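Local coordinates for cell cycle regulatory protein GcrA (Caulobacter crescentus, PDB 5YIU) that probably activates transcription of cell-cycle genes by binding DNA, the chain here being its small helical DNA-binding domain, at residues A[16-19]-A[20-23]; A[5-9]-A[10-14]. One frame throughout, in Å; residues are numbered along the deposited sequence. Where two conformers were deposited one is given.

Contact 1: A[16-19]-A[20-23]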
ATOM      1  N   LYS A  16      -0.508   4.069   5.089  1.00  7.95           N
ATOM      2  CA  LYS A  16      -1.432   4.986   5.735  1.00  8.96           C
ATOM      3  C   LYS A  16      -0.896   6.417   5.726  1.00  8.10           C
ATOM      4  O   LYS A  16      -1.607   7.343   5.322  1.00  8.15           O
ATOM      5  CB  LYS A  16      -1.715   4.512   7.157  1.00 11.84           C
ATOM      6  CG  LYS A  16      -2.636   5.408   7.953  1.00 20.20           C
ATOM      7  CD  LYS A  16      -2.824   4.838   9.347  1.00 25.26           C
ATOM      8  CE  LYS A  16      -3.361   5.888  10.291  1.00 32.13           C
ATOM      9  NZ  LYS A  16      -3.506   5.368  11.677  1.00 34.07           N
ATOM     10  N   LYS A  17       0.353   6.603   6.143  1.00  7.68           N
ATOM     11  CA  LYS A  17       0.955   7.933   6.176  0.56  9.18           C
ATOM     12  C   LYS A  17       1.004   8.565   4.791  1.00  7.68           C
ATOM     13  O   LYS A  17       0.614   9.718   4.609  1.00  7.63           O
ATOM     14  CB  LYS A  17       2.368   7.866   6.765  0.56 10.23           C
ATOM     15  CG  LYS A  17       2.418   7.606   8.261  1.00 16.50           C
ATOM     16  CD  LYS A  17       3.842   7.304   8.718  1.00 20.72           C
ATOM     17  CE  LYS A  17       3.952   7.291  10.244  1.00 27.84           C
ATOM     18  NZ  LYS A  17       5.367   7.194  10.710  0.56 23.80           N
ATOM     19  N   LEU A  18       1.475   7.805   3.813  1.00  7.93           N
ATOM     20  CA  LEU A  18       1.603   8.314   2.454  1.00  7.96           C
ATOM     21  C   LEU A  18       0.251   8.617   1.819  1.00  7.53           C
ATOM     22  O   LEU A  18       0.100   9.594   1.077  1.00  7.95           O
ATOM     23  CB  LEU A  18       2.410   7.351   1.586  1.00 10.26           C
ATOM     24  CG  LEU A  18       3.858   7.134   2.027  1.00  8.82           C
ATOM     25  CD1 LEU A  18       4.573   6.213   1.044  1.00 12.97           C
ATOM     26  CD2 LEU A  18       4.612   8.461   2.197  1.00 13.36           C
ATOM     27  N   TRP A  19      -0.738   7.788   2.114  1.00  7.65           N
ATOM     28  CA  TRP A  19      -2.076   8.043   1.600  1.00  8.84           C
ATOM     29  C   TRP A  19      -2.628   9.340   2.191  1.00  9.11           C
ATOM     30  O   TRP A  19      -3.173  10.178   1.468  1.00  8.71           O
ATOM     31  CB  TRP A  19      -3.009   6.863   1.886  1.00  8.09           C
ATOM     32  CG  TRP A  19      -4.344   7.015   1.241  1.00  7.69           C
ATOM     33  CD1 TRP A  19      -5.494   7.436   1.834  1.00 10.11           C
ATOM     34  CD2 TRP A  19      -4.664   6.770  -0.132  1.00  8.11           C
ATOM     35  NE1 TRP A  19      -6.515   7.457   0.922  1.00 10.94           N
ATOM     36  CE2 TRP A  19      -6.032   7.051  -0.296  1.00  9.20           C
ATOM     37  CE3 TRP A  19      -3.922   6.345  -1.241  1.00  8.46           C
ATOM     38  CZ2 TRP A  19      -6.684   6.909  -1.521  1.00 11.92           C
ATOM     39  CZ3 TRP A  19      -4.569   6.202  -2.458  1.00 12.76           C
ATOM     40  CH2 TRP A  19      -5.937   6.485  -2.588  1.00 13.09           C
ATOM     41  N   LEU A  20      -2.477   9.510   3.504  1.00  7.23           N
ATOM     42  CA  LEU A  20      -2.910  10.739   4.161  1.00  8.02           C
ATOM     43  C   LEU A  20      -2.120  11.950   3.663  1.00  9.36           C
ATOM     44  O   LEU A  20      -2.652  13.052   3.631  1.00  8.56           O
ATOM     45  CB  LEU A  20      -2.806  10.608   5.682  1.00  8.11           C
ATOM     46  CG  LEU A  20      -3.759   9.580   6.305  1.00  9.08           C
ATOM     47  CD1 LEU A  20      -3.411   9.390   7.780  1.00 12.46           C
ATOM     48  CD2 LEU A  20      -5.222   9.977   6.126  1.00 11.32           C
ATOM     49  N   ASP A  21      -0.863  11.732   3.271  1.00  7.02           N
ATOM     50  CA  ASP A  21      -0.025  12.793   2.706  1.00  9.19           C
ATOM     51  C   ASP A  21      -0.465  13.217   1.310  1.00 10.92           C
ATOM     52  O   ASP A  21      -0.021  14.250   0.804  1.00 13.07           O
ATOM     53  CB  ASP A  21       1.446  12.376   2.636  1.00 10.62           C
ATOM     54  CG  ASP A  21       2.088  12.229   3.995  1.00 10.11           C
ATOM     55  OD1 ASP A  21       1.576  12.799   4.987  1.00  8.98           O
ATOM     56  OD2 ASP A  21       3.131  11.564   4.060  1.00  9.47           O
ATOM     57  N   GLY A  22      -1.312  12.418   0.672  1.00  8.57           N
ATOM     58  CA  GLY A  22      -1.823  12.749  -0.644  1.00  9.03           C
ATOM     59  C   GLY A  22      -1.123  12.058  -1.800  1.00 10.76           C
ATOM     60  O   GLY A  22      -1.366  12.392  -2.953  1.00 12.95           O
ATOM     61  N   LEU A  23      -0.254  11.095  -1.514  1.00  9.31           N
ATOM     62  CA  LEU A  23       0.393  10.351  -2.597  1.00 10.99           C
ATOM     63  C   LEU A  23      -0.592   9.421  -3.301  1.00 11.44           C
ATOM     64  O   LEU A  23      -1.524   8.902  -2.693  1.00  9.66           O
ATOM     65  CB  LEU A  23       1.594   9.553  -2.094  1.00 11.42           C
ATOM     66  CG  LEU A  23       2.896  10.307  -1.805  1.00 17.65           C
ATOM     67  CD1 LEU A  23       2.772  11.200  -0.597  1.00 20.31           C
ATOM     68  CD2 LEU A  23       4.029   9.318  -1.605  1.00 19.58           C
TER
HETATM   69  O   HOH W   1      -3.504  10.023  -1.315  1.00 12.57           O
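A Schellman motif closes the C-terminal end of helix 9-21, and L18 and L23 meet across it. L23 N gives its hydrogen to L18 O at 3.0 Å, reaching back five residues, while G22 N binds W19 O from above the carbonyl plane. G22 has a positive phi of 99°, a backbone angle that glycine takes without strain and that swings L23 back alongside the last helical turn. There L23 CD2 rests 3.9 Å from L18 CD2 as the two leucines cross at a slant, both also touching helix 25-32. Ahead of the cap, regular bonds run from L20 N to K16 O and from D21 N to K17 O. One water donates to W19 O (2.8 Å) and to L23 O (2.7 Å), tying the departing chain back to the helix, and it sits over one face of the indole. With CG anti to the backbone N (chi1 -173°), the W19 ring carries CE3 to 3.8 Å from L23 O, and the side chain touches I28; an alanine here would probably open a gap beside I28 and strip the bridging water of its indole cover. Such a glycine-centred Schellman ending, with its apolar leucine pair, is a classic C-capping motif.

Contact 2: A[5-9]-A[10-14]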
ATOM      1  N   MET A   5       3.368  -9.776  -1.260  1.00  9.58           N
ATOM      2  CA  MET A   5       3.969  -9.312  -0.008  0.53  9.36           C
ATOM      3  C   MET A   5       2.932  -9.248   1.100  1.00  9.25           C
ATOM      4  O   MET A   5       1.803  -8.830   0.874  1.00 11.07           O
ATOM      5  CB  MET A   5       4.576  -7.916  -0.173  0.53 11.36           C
ATOM      6  CG  MET A   5       5.746  -7.820  -1.124  0.53 10.27           C
ATOM      7  SD  MET A   5       7.189  -8.736  -0.562  0.53 12.58           S
ATOM      8  CE  MET A   5       8.424  -8.119  -1.715  0.53  8.42           C
ATOM      9  N   SER A   6       3.308  -9.650   2.306  1.00  9.20           N
ATOM     10  CA  SER A   6       2.451  -9.499   3.474  0.57  7.08           C
ATOM     11  C   SER A   6       2.289  -8.031   3.828  1.00  8.11           C
ATOM     12  O   SER A   6       3.237  -7.248   3.675  1.00  8.14           O
ATOM     13  CB  SER A   6       3.073 -10.209   4.674  0.57  9.90           C
ATOM     14  OG  SER A   6       3.068 -11.610   4.499  0.57 11.76           O
ATOM     15  N   TRP A   7       1.112  -7.660   4.312  1.00  7.74           N
ATOM     16  CA  TRP A   7       0.890  -6.322   4.826  1.00  8.42           C
ATOM     17  C   TRP A   7       1.372  -6.288   6.265  1.00  9.89           C
ATOM     18  O   TRP A   7       0.590  -6.389   7.207  1.00 10.51           O
ATOM     19  CB  TRP A   7      -0.588  -5.959   4.735  1.00  6.28           C
ATOM     20  CG  TRP A   7      -1.008  -5.689   3.323  1.00  6.81           C
ATOM     21  CD1 TRP A   7      -1.794  -6.480   2.530  1.00  8.61           C
ATOM     22  CD2 TRP A   7      -0.635  -4.561   2.519  1.00  7.90           C
ATOM     23  NE1 TRP A   7      -1.935  -5.913   1.287  1.00  9.13           N
ATOM     24  CE2 TRP A   7      -1.240  -4.731   1.258  1.00  8.17           C
ATOM     25  CE3 TRP A   7       0.145  -3.417   2.750  1.00  7.92           C
ATOM     26  CZ2 TRP A   7      -1.081  -3.805   0.230  1.00 11.80           C
ATOM     27  CZ3 TRP A   7       0.296  -2.504   1.725  1.00 10.81           C
ATOM     28  CH2 TRP A   7      -0.314  -2.705   0.483  1.00 11.00           C
ATOM     29  N   THR A   8       2.686  -6.176   6.417  1.00  7.55           N
ATOM     30  CA  THR A   8       3.312  -6.058   7.727  1.00 10.01           C
ATOM     31  C   THR A   8       2.902  -4.750   8.391  1.00  9.99           C
ATOM     32  O   THR A   8       2.426  -3.836   7.729  1.00  9.38           O
ATOM     33  CB  THR A   8       4.832  -6.047   7.583  1.00 11.48           C
ATOM     34  OG1 THR A   8       5.210  -4.932   6.761  1.00 11.95           O
ATOM     35  CG2 THR A   8       5.328  -7.361   6.951  1.00 11.22           C
ATOM     36  N   ASP A   9       3.099  -4.652   9.698  1.00 12.10           N
ATOM     37  CA  ASP A   9       2.784  -3.421  10.407  1.00 11.36           C
ATOM     38  C   ASP A   9       3.502  -2.234   9.782  1.00 10.43           C
ATOM     39  O   ASP A   9       2.926  -1.154   9.662  1.00 11.23           O
ATOM     40  CB  ASP A   9       3.150  -3.527  11.886  1.00 12.23           C
ATOM     41  CG  ASP A   9       2.240  -4.463  12.646  1.00 19.99           C
ATOM     42  OD1 ASP A   9       1.226  -4.922  12.073  1.00 21.77           O
ATOM     43  OD2 ASP A   9       2.538  -4.740  13.826  1.00 24.53           O
ATOM     44  N   GLU A  10       4.749  -2.425   9.366  1.00 11.25           N
ATOM     45  CA  GLU A  10       5.489  -1.323   8.769  1.00 12.32           C
ATOM     46  C   GLU A  10       4.908  -0.907   7.419  1.00 10.83           C
ATOM     47  O   GLU A  10       4.815   0.274   7.109  1.00 11.08           O
ATOM     48  CB  GLU A  10       6.980  -1.654   8.630  1.00 15.33           C
ATOM     49  CG  GLU A  10       7.809  -0.456   8.178  1.00 26.67           C
ATOM     50  CD  GLU A  10       9.257  -0.799   7.899  1.00 41.82           C
ATOM     51  OE1 GLU A  10       9.667  -1.946   8.176  1.00 52.43           O
ATOM     52  OE2 GLU A  10       9.985   0.084   7.399  1.00 61.90           O
ATOM     53  N   ARG A  11       4.530  -1.879   6.601  1.00  9.89           N
ATOM     54  CA  ARG A  11       4.002  -1.560   5.286  1.00  9.44           C
ATOM     55  C   ARG A  11       2.651  -0.862   5.397  1.00  8.60           C
ATOM     56  O   ARG A  11       2.369   0.078   4.660  1.00  8.63           O
ATOM     57  CB  ARG A  11       3.935  -2.815   4.418  1.00  8.16           C
ATOM     58  CG  ARG A  11       5.325  -3.269   3.975  1.00  9.72           C
ATOM     59  CD  ARG A  11       5.316  -4.626   3.307  1.00 15.03           C
ATOM     60  NE  ARG A  11       4.747  -4.558   1.973  1.00 13.98           N
ATOM     61  CZ  ARG A  11       5.438  -4.264   0.876  1.00 17.74           C
ATOM     62  NH1 ARG A  11       4.834  -4.222  -0.300  1.00 12.98           N
ATOM     63  NH2 ARG A  11       6.733  -4.010   0.952  1.00 23.86           N
ATOM     64  N   VAL A  12       1.849  -1.285   6.368  1.00  8.17           N
ATOM     65  CA  VAL A  12       0.565  -0.647   6.634  1.00  9.43           C
ATOM     66  C   VAL A  12       0.765   0.785   7.132  1.00  9.68           C
ATOM     67  O   VAL A  12       0.101   1.702   6.666  1.00  9.97           O
ATOM     68  CB  VAL A  12      -0.275  -1.473   7.632  1.00  7.91           C
ATOM     69  CG1 VAL A  12      -1.515  -0.712   8.054  1.00 10.03           C
ATOM     70  CG2 VAL A  12      -0.665  -2.821   7.008  1.00  8.64           C
ATOM     71  N   SER A  13       1.682   0.975   8.069  1.00  8.82           N
ATOM     72  CA  SER A  13       1.955   2.307   8.594  0.57 10.06           C
ATOM     73  C   SER A  13       2.434   3.248   7.494  1.00  9.22           C
ATOM     74  O   SER A  13       1.996   4.403   7.427  1.00 10.15           O
ATOM     75  CB  SER A  13       2.981   2.228   9.722  0.57 11.02           C
ATOM     76  OG  SER A  13       3.349   3.522  10.180  0.57 10.20           O
ATOM     77  N   THR A  14       3.315   2.763   6.635  1.00  9.10           N
ATOM     78  CA  THR A  14       3.805   3.545   5.512  1.00 10.65           C
ATOM     79  C   THR A  14       2.684   3.891   4.531  1.00  9.00           C
ATOM     80  O   THR A  14       2.555   5.036   4.092  1.00 10.43           O
ATOM     81  CB  THR A  14       4.919   2.786   4.786  1.00 10.52           C
ATOM     82  OG1 THR A  14       6.044   2.657   5.666  1.00 16.49           O
ATOM     83  CG2 THR A  14       5.348   3.501   3.515  1.00 14.19           C
TER
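The guanidinium of R11 has the CB of M5, in the conformer modelled here, over one face and displaced toward the rim, with M5 CB 3.7 Å from R11 NH1. S6 O approaches the same group obliquely and lies 3.4 Å from R11 CD. The indole of W7 is turned 47° from the guanidinium plane; R11 CZ is 6.0 Å from the centre of its six-membered ring, at most a weak cation-pi attraction. R11 CB and V12 CG2 approach the indole at a slant, and V12 CG2 packs 3.9 Å from W7 CB. The arginine chain bends at chi3 (73°), turning the guanidinium past S6 toward M5, and its NH1 and NH2 are hydrogen-bonded to the backbone oxygens of G33 and L32.

T8 is the N-cap of helix 9-21. A chi1 of 60° sets OG1 between the backbone N and the carbonyl carbon, where it accepts from R11 N at 3.1 Å. The first helical bonds follow, V12 N to T8 O (2.9 Å) and S13 N to D9 O. Further on, T14 N and T14 OG1 grip E10 O from opposite faces of its plane. The chemistry is thus divided: a threonine hydroxyl serves the first turn's N-H, while the charged arginine is spent on backbone carbonyls at the end of helix 25-32, fastening the helix start to the rest of the domain.

Contacts 1 and 2 deal with the two ends of one helix, 9-21, and follow each other along the chain with their centres about 14 Å apart. Both are surface contacts with no buried residue, yet each sends apolar side chains inward: contact 1 to helix 25-32, contact 2 to helices 25-32 and 37-47. Their capping chemistry is complementary. At the start, a side-chain hydroxyl takes up a backbone N-H; at the finish, carbonyls of the last turn accept N-H groups from the residues just past the helix, and a water bridges two carbonyls there. Both pack a tryptophan against the domain, but contact 2 adds an arginine bonded to main-chain oxygens, while contact 1 adds a leucine pair.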